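Local coordinates for F5/8 type C domain protein (Clostridium perfringens, PDB 7JRM) that probably binds carbohydrate through a calcium-containing CBM51 module and helps a mucin-directed O-glycopeptidase, ZmpB, recognise its glycosylated substrates, at residues L14-D19 with R75-T80; S54-V59 with R224-Y229. All coordinates share one frame; numbering follows the deposited sequence.

Overall arrangement
Both contacts lie where the small N-terminal Ig-like sheet meets the carbohydrate-binding module, their centres about 7 Å apart. Interaction 1 pairs strand 14-16 with strand 70-79 inside the four-stranded sheet; interaction 2 joins the start of strand 55-64, the next strand of that sheet, to the loop that leads from strand 215-224 to helix 232-242. Along the chain the segments alternate: 14-19, 54-59, 75-80, 224-229. S54 and V79 join the two contacts. This end of the Ig-like sheet is thus closed by strand 14-16 and joined to the chain leaving the sugar-binding module, just before the helical region.

Interaction 1: residues L14-D19 with R75-T80; sequences LAYSMD and RTIAVT
L14 and Y16 pair in parallel with I77 and V79, attaching edge strand 14-16 to strand 70-79 in the mixed sheet of the Ig-like domain. The first strand of this sheet runs parallel to its last, whereas strand 55-64 runs antiparallel to both 70-79 and 43-47. The short axes approach to 4.5 Å at an angle of 18°. Four backbone bonds close the pair: L14 N to T76 O, A78 N to L14 O, Y16 N to A78 O and T80 N to Y16 O. The Y16 N to A78 O bond is short, at 2.6 Å, and nearly straight.

The tightly enclosed face is that of A15 and A78, both buried against strands 188-193 and 145-152 of the neighbouring module, A15 touching V191 and A78 touching I145. The face of L14, Y16 and I77 holds side-chain contacts between the two strands, yet L14 and Y16 keep part of their surface exposed. There the methyl CG2 of I77 sits at the edge of the Y16 ring, 3.8 Å from CD2. A wetter place lies beside T76, where a water donates to L14 O and also bonds T76 OG1.

Past the paired strands, M18 curls back: with CG anti to the carbonyl carbon (chi1 -70°), a bend at chi2 (-51°) brings SD to 3.7 Å from V79 CG1, the two side chains meeting at about a right angle. Nearby, T80 OG1 is held by R224 of the sugar-binding module. At the opposite end R75 turns its guanidinium face to L14, while its nitrogens bond Y61 OH and the carbonyls of E12, L24 and K26; L14 CD1 lies over that face, 3.4 Å from NH1.

Interaction 2: residues S54-V59 with R224-Y229; sequences SGIFTV and RNLAEY
The beginning of strand 55-64 in the Ig-like sheet meets the loop that leaves the last strand of the NPCBM module, and a serine hydroxyl makes the polar join. S54 OG accepts the backbone N-H of A227 at 2.8 Å, with an N-H...O angle of 166°. The hydroxyl is carried to the loop by a fully extended first torsion (chi1 180°), with OG opposite the serine's own nitrogen. It also hydrogen-bonds V79 O, so one oxygen grips two backbones: the loop after strand 215-224 and the end of strand 70-79.

Close van der Waals contacts flank this bond. CB of S54 rests 3.6 Å from CB of A227, and OG lies 3.4 Å from CB of L226. The leucine extends along the strand toward I56, its branch CD2 packing on the backbone of G55, 3.6 Å from CA. The same methyl meets I56 more loosely, 4.2 Å from CG1. L226 thereby lies against G55 and I56, while the bond to A227 holds the loop beside S54.

A water makes a second, indirect bridge. It accepts from S54 N and donates to Y229 O at 2.8 Å, so S54 contacts the loop through both its hydroxyl and, via water, its amide. The contact is small, burying 195 Å² in all, and lies near the surface.

Around it, D144 accepts from the amide of L226 and fixes the loop to its own module, while R224 forms a salt bridge with D147 of strand 145-152. Strand 70-79 flanks strand 55-64 through the backbone bonding of G55 with V79, and beyond A227 the chain proceeds to helix 232-242, with Y229 packing on K273 and I276 of helix 273-288.

Interaction 1: residues L14-D19 with R75-T80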
loop_
_atom_site.group_PDB
_atom_site.type_symbol
_atom_site.label_atom_id
_atom_site.label_comp_id
_atom_site.label_asym_id
_atom_site.label_seq_id
_atom_site.Cartn_x
_atom_site.Cartn_y
_atom_site.Cartn_z
ATOM N N LEU A 14 -17.142 19.940 -14.640
ATOM C CA LEU A 14 -16.023 19.803 -13.722
ATOM C C LEU A 14 -15.033 18.769 -14.242
ATOM O O LEU A 14 -15.342 17.971 -15.131
ATOM C CB LEU A 14 -16.499 19.397 -12.320
ATOM C CG LEU A 14 -17.056 20.495 -11.414
ATOM C CD1 LEU A 14 -17.665 19.878 -10.167
ATOM C CD2 LEU A 14 -15.971 21.492 -11.045
ATOM N N ALA A 15 -13.833 18.792 -13.665
ATOM C CA ALA A 15 -12.788 17.829 -13.981
ATOM C C ALA A 15 -12.001 17.522 -12.717
ATOM O O ALA A 15 -11.621 18.439 -11.983
ATOM C CB ALA A 15 -11.851 18.355 -15.074
ATOM N N TYR A 16 -11.762 16.236 -12.467
ATOM C CA TYR A 16 -11.022 15.790 -11.298
ATOM C C TYR A 16 -9.882 14.879 -11.732
ATOM O O TYR A 16 -9.913 14.279 -12.810
ATOM C CB TYR A 16 -11.926 15.046 -10.303
ATOM C CG TYR A 16 -12.844 15.942 -9.505
ATOM C CD1 TYR A 16 -12.418 16.527 -8.320
ATOM C CD2 TYR A 16 -14.142 16.194 -9.930
ATOM C CE1 TYR A 16 -13.257 17.344 -7.584
ATOM C CE2 TYR A 16 -14.988 17.009 -9.201
ATOM C CZ TYR A 16 -14.539 17.580 -8.029
ATOM O OH TYR A 16 -15.379 18.392 -7.301
ATOM N N SER A 17 -8.867 14.787 -10.877
ATOM C CA SER A 17 -7.750 13.888 -11.111
ATOM C C SER A 17 -8.040 12.529 -10.472
ATOM O O SER A 17 -9.092 12.308 -9.868
ATOM C CB SER A 17 -6.453 14.498 -10.578
ATOM O OG SER A 17 -6.220 14.117 -9.235
ATOM N N MET A 18 -7.089 11.602 -10.605
ATOM C CA MET A 18 -7.322 10.238 -10.143
ATOM C C MET A 18 -7.327 10.138 -8.622
ATOM O O MET A 18 -8.065 9.321 -8.061
ATOM C CB MET A 18 -6.268 9.297 -10.730
ATOM C CG MET A 18 -6.406 9.060 -12.225
ATOM S SD MET A 18 -8.074 8.580 -12.719
ATOM C CE MET A 18 -8.189 6.947 -11.993
ATOM N N ASP A 19 -6.523 10.951 -7.941
ATOM C CA ASP A 19 -6.380 10.860 -6.494
ATOM C C ASP A 19 -7.309 11.800 -5.735
ATOM O O ASP A 19 -7.332 11.756 -4.500
ATOM C CB ASP A 19 -4.930 11.143 -6.089
ATOM C CG ASP A 19 -3.940 10.247 -6.807
ATOM O OD1 ASP A 19 -3.700 9.121 -6.325
ATOM O OD2 ASP A 19 -3.402 10.672 -7.850
ATOM N N ARG A 75 -24.804 18.456 -15.909
ATOM C CA ARG A 75 -23.395 18.782 -16.084
ATOM C C ARG A 75 -22.591 17.491 -16.068
ATOM O O ARG A 75 -23.027 16.471 -15.527
ATOM C CB ARG A 75 -22.898 19.751 -15.001
ATOM C CG ARG A 75 -23.059 19.245 -13.574
ATOM C CD ARG A 75 -21.764 18.644 -13.044
ATOM N NE ARG A 75 -21.775 18.493 -11.592
ATOM C CZ ARG A 75 -21.312 19.404 -10.742
ATOM N NH1 ARG A 75 -20.800 20.539 -11.195
ATOM N NH2 ARG A 75 -21.364 19.178 -9.436
ATOM N N THR A 76 -21.407 17.547 -16.669
ATOM C CA THR A 76 -20.519 16.399 -16.751
ATOM C C THR A 76 -19.360 16.547 -15.773
ATOM O O THR A 76 -18.907 17.656 -15.481
ATOM C CB THR A 76 -19.977 16.223 -18.172
ATOM O OG1 THR A 76 -19.220 17.382 -18.544
ATOM C CG2 THR A 76 -21.120 16.026 -19.159
ATOM N N ILE A 77 -18.886 15.411 -15.266
ATOM C CA ILE A 77 -17.762 15.362 -14.337
ATOM C C ILE A 77 -16.746 14.371 -14.884
ATOM O O ILE A 77 -17.039 13.174 -14.993
ATOM C CB ILE A 77 -18.197 14.965 -12.917
ATOM C CG1 ILE A 77 -19.152 16.012 -12.338
ATOM C CG2 ILE A 77 -16.982 14.789 -12.019
ATOM C CD1 ILE A 77 -19.528 15.765 -10.894
ATOM N N ALA A 78 -15.559 14.862 -15.222
ATOM C CA ALA A 78 -14.507 14.042 -15.801
ATOM C C ALA A 78 -13.461 13.699 -14.749
ATOM O O ALA A 78 -13.063 14.551 -13.951
ATOM C CB ALA A 78 -13.844 14.756 -16.981
ATOM N N VAL A 79 -13.021 12.443 -14.754
ATOM C CA VAL A 79 -11.966 11.962 -13.868
ATOM C C VAL A 79 -10.792 11.567 -14.751
ATOM O O VAL A 79 -10.844 10.541 -15.444
ATOM C CB VAL A 79 -12.433 10.784 -13.001
ATOM C CG1 VAL A 79 -11.294 10.286 -12.125
ATOM C CG2 VAL A 79 -13.629 11.193 -12.152
ATOM N N THR A 80 -9.736 12.374 -14.732
ATOM C CA THR A 80 -8.626 12.248 -15.665
ATOM C C THR A 80 -7.334 11.928 -14.924
ATOM O O THR A 80 -7.276 11.923 -13.692
ATOM C CB THR A 80 -8.459 13.532 -16.488
ATOM O OG1 THR A 80 -8.106 14.615 -15.618
ATOM C CG2 THR A 80 -9.756 13.874 -17.207
HETATM O O HOH W 1 -16.507 17.321 -17.429
#

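Interaction 2: residues S54-V59 with R224-Y229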
loop_
_atom_site.group_PDB
_atom_site.type_symbol
_atom_site.label_atom_id
_atom_site.label_comp_id
_atom_site.label_asym_id
_atom_site.label_seq_id
_atom_site.Cartn_x
_atom_site.Cartn_y
_atom_site.Cartn_z
ATOM N N SER A 54 -11.882 6.111 -14.118
ATOM C CA SER A 54 -11.597 7.242 -14.989
ATOM C C SER A 54 -12.630 7.308 -16.106
ATOM O O SER A 54 -12.945 6.292 -16.733
ATOM C CB SER A 54 -10.191 7.125 -15.574
ATOM O OG SER A 54 -9.900 8.218 -16.427
ATOM N N GLY A 55 -13.154 8.500 -16.352
ATOM C CA GLY A 55 -14.145 8.674 -17.393
ATOM C C GLY A 55 -14.818 10.023 -17.276
ATOM O O GLY A 55 -14.489 10.841 -16.411
ATOM N N ILE A 56 -15.772 10.241 -18.178
ATOM C CA ILE A 56 -16.575 11.459 -18.215
ATOM C C ILE A 56 -18.015 11.055 -17.934
ATOM O O ILE A 56 -18.665 10.422 -18.774
ATOM C CB ILE A 56 -16.452 12.191 -19.558
ATOM C CG1 ILE A 56 -14.983 12.492 -19.862
ATOM C CG2 ILE A 56 -17.270 13.473 -19.543
ATOM C CD1 ILE A 56 -14.708 12.800 -21.314
ATOM N N PHE A 57 -18.512 11.421 -16.757
ATOM C CA PHE A 57 -19.820 10.994 -16.284
ATOM C C PHE A 57 -20.804 12.156 -16.309
ATOM O O PHE A 57 -20.428 13.315 -16.118
ATOM C CB PHE A 57 -19.724 10.427 -14.863
ATOM C CG PHE A 57 -18.585 9.467 -14.671
ATOM C CD1 PHE A 57 -18.738 8.122 -14.964
ATOM C CD2 PHE A 57 -17.360 9.910 -14.199
ATOM C CE1 PHE A 57 -17.692 7.237 -14.789
ATOM C CE2 PHE A 57 -16.310 9.030 -14.022
ATOM C CZ PHE A 57 -16.476 7.692 -14.317
ATOM N N THR A 58 -22.072 11.830 -16.547
ATOM C CA THR A 58 -23.148 12.810 -16.613
ATOM C C THR A 58 -24.001 12.709 -15.357
ATOM O O THR A 58 -24.376 11.606 -14.945
ATOM C CB THR A 58 -24.015 12.586 -17.856
ATOM O OG1 THR A 58 -23.210 12.717 -19.035
ATOM C CG2 THR A 58 -25.150 13.599 -17.910
ATOM N N VAL A 59 -24.299 13.855 -14.747
ATOM C CA VAL A 59 -25.133 13.923 -13.553
ATOM C C VAL A 59 -26.225 14.959 -13.786
ATOM O O VAL A 59 -25.946 16.062 -14.271
ATOM C CB VAL A 59 -24.317 14.276 -12.294
ATOM C CG1 VAL A 59 -25.180 14.132 -11.049
ATOM C CG2 VAL A 59 -23.077 13.402 -12.191
ATOM N N ARG A 224 -6.401 17.121 -20.583
ATOM C CA ARG A 224 -6.506 16.084 -19.564
ATOM C C ARG A 224 -7.033 14.814 -20.211
ATOM O O ARG A 224 -8.054 14.845 -20.903
ATOM C CB ARG A 224 -7.422 16.519 -18.415
ATOM C CG ARG A 224 -6.998 17.807 -17.728
ATOM C CD ARG A 224 -8.043 18.268 -16.727
ATOM N NE ARG A 224 -8.135 17.373 -15.577
ATOM C CZ ARG A 224 -8.057 17.774 -14.312
ATOM N NH1 ARG A 224 -8.150 16.892 -13.328
ATOM N NH2 ARG A 224 -7.884 19.059 -14.031
ATOM N N ASN A 225 -6.337 13.704 -19.986
ATOM C CA ASN A 225 -6.673 12.432 -20.605
ATOM C C ASN A 225 -7.171 11.438 -19.564
ATOM O O ASN A 225 -6.741 11.456 -18.407
ATOM C CB ASN A 225 -5.466 11.841 -21.339
ATOM C CG ASN A 225 -5.303 12.402 -22.735
ATOM O OD1 ASN A 225 -5.951 13.383 -23.098
ATOM N ND2 ASN A 225 -4.439 11.781 -23.528
ATOM N N LEU A 226 -8.083 10.571 -19.992
ATOM C CA LEU A 226 -8.536 9.485 -19.137
ATOM C C LEU A 226 -7.375 8.547 -18.827
ATOM O O LEU A 226 -6.441 8.395 -19.620
ATOM C CB LEU A 226 -9.675 8.715 -19.805
ATOM C CG LEU A 226 -10.876 9.544 -20.267
ATOM C CD1 LEU A 226 -11.958 8.650 -20.854
ATOM C CD2 LEU A 226 -11.427 10.373 -19.118
ATOM N N ALA A 227 -7.439 7.917 -17.657
ATOM C CA ALA A 227 -6.348 7.061 -17.212
ATOM C C ALA A 227 -6.172 5.874 -18.150
ATOM O O ALA A 227 -7.142 5.319 -18.673
ATOM C CB ALA A 227 -6.606 6.571 -15.787
ATOM N N GLU A 228 -4.916 5.492 -18.367
ATOM C CA GLU A 228 -4.579 4.316 -19.157
ATOM C C GLU A 228 -4.572 3.043 -18.323
ATOM O O GLU A 228 -4.081 2.010 -18.788
ATOM C CB GLU A 228 -3.220 4.508 -19.834
ATOM C CG GLU A 228 -3.258 5.440 -21.033
ATOM C CD GLU A 228 -1.905 5.599 -21.696
ATOM O OE1 GLU A 228 -0.957 6.053 -21.019
ATOM O OE2 GLU A 228 -1.789 5.268 -22.894
ATOM N N TYR A 229 -5.103 3.098 -17.104
ATOM C CA TYR A 229 -5.181 1.950 -16.217
ATOM C C TYR A 229 -6.538 1.954 -15.531
ATOM O O TYR A 229 -7.265 2.951 -15.547
ATOM C CB TYR A 229 -4.055 1.967 -15.174
ATOM C CG TYR A 229 -4.197 3.080 -14.159
ATOM C CD1 TYR A 229 -3.767 4.369 -14.448
ATOM C CD2 TYR A 229 -4.771 2.846 -12.915
ATOM C CE1 TYR A 229 -3.900 5.391 -13.528
ATOM C CE2 TYR A 229 -4.909 3.862 -11.990
ATOM C CZ TYR A 229 -4.471 5.131 -12.301
ATOM O OH TYR A 229 -4.605 6.146 -11.382
HETATM O O HOH W 2 -9.710 3.940 -14.503
#